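Local coordinates for putative hydrolase (Chloroflexus aurantiacus J-10-fl, PDB 3CMN), which is probably a zinc-dependent peptidase of the zincin-like kind, here in its metal-free form, at residues R44-E56 against D174-M186. Numbering follows the deposited sequence.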
loop_
_atom_site.group_PDB
_atom_site.type_symbol
_atom_site.label_atom_id
_atom_site.label_comp_id
_atom_site.label_asym_id
_atom_site.label_seq_id
_atom_site.Cartn_x
_atom_site.Cartn_y
_atom_site.Cartn_z
ATOM N N ARG A 44 -13.675 -14.575 12.179
ATOM C CA ARG A 44 -12.604 -13.728 11.661
ATOM C C ARG A 44 -13.191 -12.330 11.370
ATOM O O ARG A 44 -12.545 -11.316 11.620
ATOM C CB ARG A 44 -11.978 -14.335 10.396
ATOM C CG ARG A 44 -11.041 -15.527 10.648
ATOM C CD ARG A 44 -9.871 -15.194 11.587
ATOM N NE ARG A 44 -9.012 -16.366 11.796
ATOM C CZ ARG A 44 -8.049 -16.465 12.711
ATOM N NH1 ARG A 44 -7.787 -15.468 13.545
ATOM N NH2 ARG A 44 -7.334 -17.570 12.778
ATOM N N ARG A 45 -14.424 -12.285 10.869
ATOM C CA ARG A 45 -15.089 -11.014 10.600
ATOM C C ARG A 45 -15.236 -10.271 11.927
ATOM O O ARG A 45 -15.075 -9.055 11.981
ATOM C CB ARG A 45 -16.487 -11.229 10.005
ATOM C CG ARG A 45 -16.551 -12.112 8.779
ATOM C CD ARG A 45 -17.941 -12.096 8.128
ATOM N NE ARG A 45 -18.048 -11.008 7.157
ATOM C CZ ARG A 45 -18.164 -9.726 7.479
ATOM N NH1 ARG A 45 -18.207 -9.360 8.748
ATOM N NH2 ARG A 45 -18.190 -8.804 6.531
ATOM N N GLU A 46 -15.566 -11.008 12.990
ATOM C CA GLU A 46 -15.717 -10.430 14.330
ATOM C C GLU A 46 -14.413 -9.785 14.751
ATOM O O GLU A 46 -14.370 -8.629 15.160
ATOM C CB GLU A 46 -16.044 -11.508 15.371
ATOM C CG GLU A 46 -17.426 -12.146 15.294
ATOM C CD GLU A 46 -18.504 -11.300 15.942
ATOM O OE1 GLU A 46 -19.606 -11.832 16.191
ATOM O OE2 GLU A 46 -18.258 -10.103 16.202
ATOM N N GLN A 47 -13.346 -10.562 14.653
ATOM C CA GLN A 47 -12.019 -10.120 15.046
ATOM C C GLN A 47 -11.626 -8.833 14.340
ATOM O O GLN A 47 -11.334 -7.830 14.992
ATOM C CB GLN A 47 -11.013 -11.232 14.757
ATOM C CG GLN A 47 -9.614 -11.015 15.293
ATOM C CD GLN A 47 -8.690 -12.144 14.901
ATOM O OE1 GLN A 47 -9.011 -12.933 14.003
ATOM N NE2 GLN A 47 -7.535 -12.229 15.555
ATOM N N TYR A 48 -11.628 -8.860 13.007
ATOM C CA TYR A 48 -11.269 -7.678 12.215
ATOM C C TYR A 48 -12.209 -6.505 12.484
ATOM O O TYR A 48 -11.765 -5.358 12.598
ATOM C CB TYR A 48 -11.279 -7.991 10.708
ATOM C CG TYR A 48 -10.133 -8.853 10.248
ATOM C CD1 TYR A 48 -10.362 -10.081 9.639
ATOM C CD2 TYR A 48 -8.823 -8.449 10.436
ATOM C CE1 TYR A 48 -9.306 -10.887 9.237
ATOM C CE2 TYR A 48 -7.761 -9.243 10.037
ATOM C CZ TYR A 48 -8.009 -10.463 9.443
ATOM O OH TYR A 48 -6.945 -11.260 9.091
ATOM N N ALA A 49 -13.502 -6.791 12.594
ATOM C CA ALA A 49 -14.476 -5.734 12.843
ATOM C C ALA A 49 -14.110 -4.953 14.095
ATOM O O ALA A 49 -14.112 -3.718 14.089
ATOM C CB ALA A 49 -15.872 -6.320 12.987
ATOM N N ARG A 50 -13.792 -5.664 15.173
ATOM C CA ARG A 50 -13.441 -4.979 16.402
ATOM C C ARG A 50 -12.047 -4.369 16.334
ATOM O O ARG A 50 -11.798 -3.337 16.948
ATOM C CB ARG A 50 -13.556 -5.916 17.607
ATOM C CG ARG A 50 -12.520 -7.018 17.641
ATOM C CD ARG A 50 -12.366 -7.582 19.040
ATOM N NE ARG A 50 -11.029 -8.132 19.197
ATOM C CZ ARG A 50 -10.717 -9.396 18.962
ATOM N NH1 ARG A 50 -11.653 -10.248 18.577
ATOM N NH2 ARG A 50 -9.459 -9.797 19.054
ATOM N N MET A 51 -11.125 -4.988 15.598
ATOM C CA MET A 51 -9.782 -4.415 15.499
ATOM C C MET A 51 -9.804 -3.078 14.725
ATOM O O MET A 51 -8.971 -2.208 14.975
ATOM C CB MET A 51 -8.795 -5.395 14.834
ATOM C CG MET A 51 -8.598 -6.726 15.567
ATOM S SD MET A 51 -7.303 -7.703 14.845
ATOM C CE MET A 51 -6.835 -8.741 16.240
ATOM N N VAL A 52 -10.742 -2.917 13.787
ATOM C CA VAL A 52 -10.841 -1.665 13.038
ATOM C C VAL A 52 -11.589 -0.618 13.880
ATOM O O VAL A 52 -11.282 0.570 13.810
ATOM C CB VAL A 52 -11.586 -1.814 11.659
ATOM C CG1 VAL A 52 -10.897 -2.831 10.767
ATOM C CG2 VAL A 52 -13.023 -2.188 11.870
ATOM N N ALA A 53 -12.559 -1.064 14.681
ATOM C CA ALA A 53 -13.331 -0.158 15.538
ATOM C C ALA A 53 -12.398 0.543 16.510
ATOM O O ALA A 53 -12.590 1.707 16.856
ATOM C CB ALA A 53 -14.387 -0.930 16.308
ATOM N N LEU A 54 -11.378 -0.185 16.939
ATOM C CA LEU A 54 -10.381 0.332 17.852
ATOM C C LEU A 54 -9.379 1.199 17.082
ATOM O O LEU A 54 -9.069 2.340 17.463
ATOM C CB LEU A 54 -9.629 -0.837 18.480
ATOM C CG LEU A 54 -8.473 -0.434 19.397
ATOM C CD1 LEU A 54 -9.066 -0.053 20.731
ATOM C CD2 LEU A 54 -7.461 -1.574 19.567
ATOM N N SER A 55 -8.867 0.622 15.996
ATOM C CA SER A 55 -7.872 1.255 15.149
ATOM C C SER A 55 -8.178 2.641 14.626
ATOM O O SER A 55 -7.393 3.556 14.848
ATOM C CB SER A 55 -7.547 0.345 13.962
ATOM O OG SER A 55 -6.624 -0.652 14.344
ATOM N N GLU A 56 -9.301 2.787 13.925
ATOM C CA GLU A 56 -9.660 4.075 13.341
ATOM C C GLU A 56 -9.486 5.236 14.321
ATOM O O GLU A 56 -8.808 6.218 14.004
ATOM C CB GLU A 56 -11.089 4.049 12.780
ATOM C CG GLU A 56 -11.304 5.110 11.706
ATOM C CD GLU A 56 -12.666 5.041 11.024
ATOM O OE1 GLU A 56 -13.141 3.917 10.734
ATOM O OE2 GLU A 56 -13.246 6.121 10.755
ATOM N N ASP A 174 -1.424 -15.077 16.728
ATOM C CA ASP A 174 -2.631 -14.902 15.939
ATOM C C ASP A 174 -3.196 -13.500 16.147
ATOM O O ASP A 174 -3.349 -12.730 15.206
ATOM C CB ASP A 174 -3.662 -15.956 16.357
ATOM C CG ASP A 174 -4.997 -15.804 15.648
ATOM O OD1 ASP A 174 -5.636 -14.744 15.774
ATOM O OD2 ASP A 174 -5.421 -16.765 14.970
ATOM N N GLU A 175 -3.505 -13.175 17.393
ATOM C CA GLU A 175 -4.074 -11.881 17.728
ATOM C C GLU A 175 -3.179 -10.695 17.392
ATOM O O GLU A 175 -3.606 -9.735 16.757
ATOM C CB GLU A 175 -4.413 -11.849 19.218
ATOM C CG GLU A 175 -5.110 -10.592 19.702
ATOM C CD GLU A 175 -6.567 -10.509 19.277
ATOM O OE1 GLU A 175 -7.117 -11.510 18.758
ATOM O OE2 GLU A 175 -7.172 -9.431 19.475
ATOM N N ASP A 176 -1.932 -10.755 17.831
ATOM C CA ASP A 176 -1.007 -9.651 17.608
ATOM C C ASP A 176 -0.711 -9.332 16.148
ATOM O O ASP A 176 -0.682 -8.157 15.755
ATOM C CB ASP A 176 0.289 -9.909 18.374
ATOM C CG ASP A 176 0.125 -9.704 19.867
ATOM O OD1 ASP A 176 -1.012 -9.827 20.373
ATOM O OD2 ASP A 176 1.135 -9.428 20.542
ATOM N N PHE A 177 -0.489 -10.366 15.341
ATOM C CA PHE A 177 -0.201 -10.142 13.936
ATOM C C PHE A 177 -1.386 -9.530 13.189
ATOM O O PHE A 177 -1.213 -8.627 12.377
ATOM C CB PHE A 177 0.216 -11.437 13.255
ATOM C CG PHE A 177 0.608 -11.257 11.822
ATOM C CD1 PHE A 177 1.513 -10.256 11.450
ATOM C CD2 PHE A 177 0.089 -12.088 10.843
ATOM C CE1 PHE A 177 1.893 -10.086 10.117
ATOM C CE2 PHE A 177 0.457 -11.932 9.506
ATOM C CZ PHE A 177 1.367 -10.923 9.144
ATOM N N ARG A 178 -2.592 -10.007 13.471
ATOM C CA ARG A 178 -3.764 -9.474 12.797
ATOM C C ARG A 178 -4.125 -8.063 13.247
ATOM O O ARG A 178 -4.751 -7.318 12.501
ATOM C CB ARG A 178 -4.945 -10.435 12.954
ATOM C CG ARG A 178 -4.767 -11.666 12.099
ATOM C CD ARG A 178 -5.873 -12.654 12.306
ATOM N NE ARG A 178 -5.669 -13.835 11.477
ATOM C CZ ARG A 178 -4.702 -14.723 11.663
ATOM N NH1 ARG A 178 -3.837 -14.573 12.658
ATOM N NH2 ARG A 178 -4.606 -15.763 10.849
ATOM N N LEU A 179 -3.740 -7.696 14.465
ATOM C CA LEU A 179 -3.996 -6.343 14.935
ATOM C C LEU A 179 -2.939 -5.476 14.266
ATOM O O LEU A 179 -3.201 -4.339 13.890
ATOM C CB LEU A 179 -3.872 -6.224 16.459
ATOM C CG LEU A 179 -3.984 -4.778 16.982
ATOM C CD1 LEU A 179 -5.341 -4.189 16.566
ATOM C CD2 LEU A 179 -3.817 -4.740 18.500
ATOM N N TRP A 180 -1.748 -6.036 14.110
ATOM C CA TRP A 180 -0.644 -5.342 13.471
ATOM C C TRP A 180 -1.062 -5.002 12.037
ATOM O O TRP A 180 -0.860 -3.885 11.565
ATOM C CB TRP A 180 0.599 -6.235 13.447
ATOM C CG TRP A 180 1.780 -5.611 12.754
ATOM C CD1 TRP A 180 2.699 -4.768 13.305
ATOM C CD2 TRP A 180 2.151 -5.757 11.372
ATOM N NE1 TRP A 180 3.620 -4.383 12.358
ATOM C CE2 TRP A 180 3.307 -4.974 11.163
ATOM C CE3 TRP A 180 1.615 -6.473 10.291
ATOM C CZ2 TRP A 180 3.943 -4.882 9.917
ATOM C CZ3 TRP A 180 2.249 -6.382 9.049
ATOM C CH2 TRP A 180 3.401 -5.591 8.877
ATOM N N ILE A 181 -1.654 -5.982 11.365
ATOM C CA ILE A 181 -2.119 -5.838 9.993
ATOM C C ILE A 181 -3.251 -4.836 9.870
ATOM O O ILE A 181 -3.292 -4.040 8.937
ATOM C CB ILE A 181 -2.568 -7.206 9.438
ATOM C CG1 ILE A 181 -1.323 -8.010 9.060
ATOM C CG2 ILE A 181 -3.488 -7.031 8.239
ATOM C CD1 ILE A 181 -1.612 -9.420 8.674
ATOM N N THR A 182 -4.175 -4.879 10.813
ATOM C CA THR A 182 -5.290 -3.956 10.795
ATOM C C THR A 182 -4.784 -2.526 10.970
ATOM O O THR A 182 -5.224 -1.615 10.276
ATOM C CB THR A 182 -6.294 -4.307 11.904
ATOM O OG1 THR A 182 -6.832 -5.614 11.649
ATOM C CG2 THR A 182 -7.416 -3.286 11.958
ATOM N N LEU A 183 -3.843 -2.340 11.891
ATOM C CA LEU A 183 -3.270 -1.027 12.156
ATOM C C LEU A 183 -2.549 -0.507 10.920
ATOM O O LEU A 183 -2.650 0.659 10.555
ATOM C CB LEU A 183 -2.289 -1.114 13.321
ATOM C CG LEU A 183 -2.909 -1.289 14.701
ATOM C CD1 LEU A 183 -1.811 -1.504 15.727
ATOM C CD2 LEU A 183 -3.746 -0.060 15.037
ATOM N N HIS A 184 -1.806 -1.394 10.284
ATOM C CA HIS A 184 -1.076 -1.045 9.089
ATOM C C HIS A 184 -2.086 -0.646 7.989
ATOM O O HIS A 184 -1.917 0.348 7.293
ATOM C CB HIS A 184 -0.241 -2.256 8.690
ATOM C CG HIS A 184 0.569 -2.055 7.455
ATOM N ND1 HIS A 184 0.397 -2.827 6.325
ATOM C CD2 HIS A 184 1.562 -1.181 7.169
ATOM C CE1 HIS A 184 1.250 -2.437 5.397
ATOM N NE2 HIS A 184 1.969 -1.441 5.882
ATOM N N GLU A 185 -3.155 -1.416 7.883
ATOM C CA GLU A 185 -4.209 -1.193 6.902
ATOM C C GLU A 185 -4.920 0.152 7.101
ATOM O O GLU A 185 -5.136 0.915 6.148
ATOM C CB GLU A 185 -5.247 -2.311 7.026
ATOM C CG GLU A 185 -5.924 -2.705 5.758
ATOM C CD GLU A 185 -5.129 -3.738 5.000
ATOM O OE1 GLU A 185 -4.030 -3.391 4.508
ATOM O OE2 GLU A 185 -5.606 -4.895 4.909
ATOM N N MET A 186 -5.315 0.420 8.342
ATOM C CA MET A 186 -6.018 1.645 8.660
ATOM C C MET A 186 -5.109 2.843 8.462
ATOM O O MET A 186 -5.554 3.903 8.020
ATOM C CB MET A 186 -6.547 1.604 10.098
ATOM C CG MET A 186 -7.438 2.783 10.481
ATOM S SD MET A 186 -9.046 2.712 9.724
ATOM C CE MET A 186 -8.720 3.563 8.292
#
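Arg-44 meets Asp-174 end-on, where segments 44-56 and 174-186, on helices 41-63 and 174-193, cross at -51°; the HExxH pattern of the second helix (His-184, Glu-185, His-188) is consistent with a zincin active-site helix, though no metal is bound there. NH1 and NH2 of Arg-44 lie almost coplanar with the carboxylate and use its syn lone pairs, with NH2 3.0 Å from Asp-174 OD2. The guanidinium also stacks flat on that of Arg-178, planes 9° apart; Asp-174 and, beyond the two segments, Glu-160, which pairs with Arg-178, probably offset the like charges. An alanine in place of Arg-44 would remove the bidentate grip and is likely to leave Asp-174 with mainly the out-of-plane charge of Arg-178 nearby, Gln-47 OE1 without this donor and the Arg-178 guanidinium without its stacking partner. Gln-47, extended with CG anti to the backbone N (chi1 -171°), lends OE1 to Arg-44 NH1 (2.9 Å), while its NE2 reaches Asp-174 OD1 nearly along the C-O axis. Tyr-48 turns its ring edge to Thr-182 OG1 and stacks on Phe-158; its buried hydroxyl has no hydrogen-bond partner. Farther out, Arg-50 forms a salt bridge with Glu-175, modelled too close for its exact geometry to be trusted. Toward the C-terminal ends of the segments, charged groups give way to knobs-into-holes packing. Met-51 brings CE 3.9 Å from Leu-179 CB. Thr-182 is a knob among Tyr-48, Met-51, Val-52 and Ser-55; reciprocally, Ser-55 fits among Leu-179, Thr-182, Leu-183 and Met-186 while its OG donates to Met-51 O. Glu-56 closes the interface, its CG resting 3.8 Å from Met-186 SD.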